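Local coordinates for cellulose synthase 1 (Gluconacetobacter xylinus, PDB 4I86), which carries a C-terminal PilZ domain, a small antiparallel beta-barrel that serves as its cyclic di-GMP-binding regulatory module, at residues A[10-16]-A[32-38]. Residues are numbered along the deposited sequence; the frame is centred on the assembly and turned at random.
Sequences HRIPATI and VTEDLSM
With chi1 at 63°, T33 sets OG1 between its own backbone N and carbonyl carbon and points it at the chain of A14 and I16, while CG2 lies 3.5 Å from I16 CG1. The hydroxyl works in both directions: OG1 donates to A14 O (2.6 Å), approaching from above the carbonyl plane, and accepts from I16 N, a bent bond of 141°. T33 N donates to I16 O, while the hydroxyl, rather than a backbone carbonyl, takes the I16 N-H. Beyond it, A14 N donates to E34 O, and I12 and L36 form an antiparallel hydrogen-bonded pair. I12 N meets L36 O at 2.7 Å, almost straight, whereas the return bond from L36 N reaches I12 O from above its carbonyl plane. R11, its chain bent at chi2 and chi3, reaches across to D35, its CD 3.3 Å from D35 OD2; NE stays 4.1 Å from that oxygen, with no N-H aimed at it, so any attraction is probably electrostatic alone. L36 turns to the face opposite that of P13 and D35, touches I12 CG2 through CB, and packs on L100 and L104 of helix 91-105. E34 and D35 both face A42 on strand 40-44, a classic beta bulge at the corner of strand 28-36, here flanked by short strand 12-13 at the edge of the PilZ beta-barrel.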
loop_
_atom_site.group_PDB
_atom_site.type_symbol
_atom_site.label_atom_id
_atom_site.label_comp_id
_atom_site.label_asym_id
_atom_site.label_seq_id
_atom_site.Cartn_x
_atom_site.Cartn_y
_atom_site.Cartn_z
ATOM N N HIS A 10 -1.922 -2.370 -14.071
ATOM C CA HIS A 10 -2.026 -0.918 -14.128
ATOM C C HIS A 10 -0.926 -0.343 -13.234
ATOM O O HIS A 10 -1.177 0.560 -12.423
ATOM C CB HIS A 10 -3.415 -0.427 -13.679
ATOM C CG HIS A 10 -4.532 -0.888 -14.565
ATOM N ND1 HIS A 10 -5.256 -2.039 -14.323
ATOM C CD2 HIS A 10 -5.029 -0.369 -15.719
ATOM C CE1 HIS A 10 -6.155 -2.202 -15.282
ATOM N NE2 HIS A 10 -6.038 -1.210 -16.135
ATOM N N ARG A 11 0.288 -0.881 -13.381
ATOM C CA ARG A 11 1.469 -0.356 -12.680
ATOM C C ARG A 11 1.696 1.130 -12.960
ATOM O O ARG A 11 2.060 1.512 -14.071
ATOM C CB ARG A 11 2.723 -1.099 -13.133
ATOM C CG ARG A 11 3.973 -0.735 -12.346
ATOM C CD ARG A 11 4.028 -1.591 -11.105
ATOM N NE ARG A 11 3.248 -2.805 -11.337
ATOM C CZ ARG A 11 3.767 -4.001 -11.583
ATOM N NH1 ARG A 11 5.083 -4.171 -11.607
ATOM N NH2 ARG A 11 2.962 -5.035 -11.788
ATOM N N ILE A 12 1.515 1.966 -11.949
ATOM C CA ILE A 12 1.789 3.391 -12.103
ATOM C C ILE A 12 2.882 3.847 -11.139
ATOM O O ILE A 12 2.654 3.934 -9.927
ATOM C CB ILE A 12 0.496 4.249 -11.930
ATOM C CG1 ILE A 12 0.827 5.731 -11.818
ATOM C CG2 ILE A 12 -0.291 3.801 -10.718
ATOM C CD1 ILE A 12 1.439 6.320 -13.078
ATOM N N PRO A 13 4.092 4.107 -11.675
ATOM C CA PRO A 13 5.139 4.758 -10.872
ATOM C C PRO A 13 4.667 6.115 -10.361
ATOM O O PRO A 13 4.217 6.955 -11.147
ATOM C CB PRO A 13 6.294 4.945 -11.870
ATOM C CG PRO A 13 5.729 4.581 -13.242
ATOM C CD PRO A 13 4.598 3.648 -12.984
ATOM N N ALA A 14 4.769 6.324 -9.057
ATOM C CA ALA A 14 4.284 7.554 -8.447
ATOM C C ALA A 14 4.891 7.726 -7.070
ATOM O O ALA A 14 5.168 6.753 -6.371
ATOM C CB ALA A 14 2.769 7.546 -8.354
ATOM N N THR A 15 5.093 8.980 -6.686
ATOM C CA THR A 15 5.702 9.297 -5.416
ATOM C C THR A 15 4.697 10.045 -4.551
ATOM O O THR A 15 4.421 11.229 -4.782
ATOM C CB THR A 15 6.956 10.178 -5.606
ATOM O OG1 THR A 15 7.929 9.461 -6.375
ATOM C CG2 THR A 15 7.560 10.550 -4.246
ATOM N N ILE A 16 4.144 9.352 -3.558
ATOM C CA ILE A 16 3.201 9.978 -2.640
ATOM C C ILE A 16 3.434 9.523 -1.220
ATOM O O ILE A 16 3.712 8.343 -0.973
ATOM C CB ILE A 16 1.717 9.772 -3.073
ATOM C CG1 ILE A 16 1.274 8.322 -2.925
ATOM C CG2 ILE A 16 1.511 10.236 -4.512
ATOM C CD1 ILE A 16 -0.205 8.138 -3.164
ATOM N N VAL A 32 7.428 7.085 1.220
ATOM C CA VAL A 32 6.791 7.517 -0.015
ATOM C C VAL A 32 6.660 6.336 -0.959
ATOM O O VAL A 32 7.468 5.403 -0.925
ATOM C CB VAL A 32 7.550 8.671 -0.741
ATOM C CG1 VAL A 32 7.483 9.963 0.061
ATOM C CG2 VAL A 32 8.993 8.272 -1.031
ATOM N N THR A 33 5.650 6.383 -1.817
ATOM C CA THR A 33 5.426 5.286 -2.744
ATOM C C THR A 33 6.462 5.313 -3.863
ATOM O O THR A 33 7.059 6.356 -4.143
ATOM C CB THR A 33 4.027 5.350 -3.355
ATOM O OG1 THR A 33 3.898 6.559 -4.124
ATOM C CG2 THR A 33 2.980 5.315 -2.246
ATOM N N GLU A 34 6.655 4.165 -4.506
ATOM C CA GLU A 34 7.485 4.087 -5.703
ATOM C C GLU A 34 6.602 3.732 -6.895
ATOM O O GLU A 34 6.672 4.353 -7.959
ATOM C CB GLU A 34 8.582 3.040 -5.509
ATOM C CG GLU A 34 9.580 3.407 -4.419
ATOM C CD GLU A 34 10.518 2.266 -4.087
ATOM O OE1 GLU A 34 10.581 1.308 -4.886
ATOM O OE2 GLU A 34 11.179 2.321 -3.027
ATOM N N ASP A 35 5.747 2.736 -6.705
ATOM C CA ASP A 35 4.760 2.409 -7.716
ATOM C C ASP A 35 3.520 1.857 -7.039
ATOM O O ASP A 35 3.581 1.366 -5.908
ATOM C CB ASP A 35 5.307 1.375 -8.685
ATOM C CG ASP A 35 5.456 0.014 -8.040
ATOM O OD1 ASP A 35 6.577 -0.296 -7.600
ATOM O OD2 ASP A 35 4.454 -0.736 -7.953
ATOM N N LEU A 36 2.394 1.952 -7.733
ATOM C CA LEU A 36 1.138 1.410 -7.243
ATOM C C LEU A 36 0.564 0.598 -8.381
ATOM O O LEU A 36 0.774 0.926 -9.536
ATOM C CB LEU A 36 0.173 2.540 -6.863
ATOM C CG LEU A 36 0.618 3.331 -5.628
ATOM C CD1 LEU A 36 -0.143 4.618 -5.490
ATOM C CD2 LEU A 36 0.420 2.503 -4.390
ATOM N N SER A 37 -0.140 -0.477 -8.053
ATOM C CA SER A 37 -0.833 -1.259 -9.063
ATOM C C SER A 37 -2.145 -1.750 -8.477
ATOM O O SER A 37 -2.411 -1.564 -7.277
ATOM C CB SER A 37 0.021 -2.459 -9.489
ATOM O OG SER A 37 0.358 -3.226 -8.349
ATOM N N MET A 38 -2.959 -2.384 -9.312
ATOM C CA MET A 38 -4.150 -3.060 -8.820
ATOM C C MET A 38 -3.784 -4.201 -7.854
ATOM O O MET A 38 -4.616 -4.648 -7.070
ATOM C CB MET A 38 -4.990 -3.587 -9.990
ATOM C CG MET A 38 -5.758 -2.503 -10.747
ATOM S SD MET A 38 -6.777 -1.424 -9.716
ATOM C CE MET A 38 -7.830 -2.607 -8.847
HETATM O O HOH W 1 9.076 7.562 -5.429
#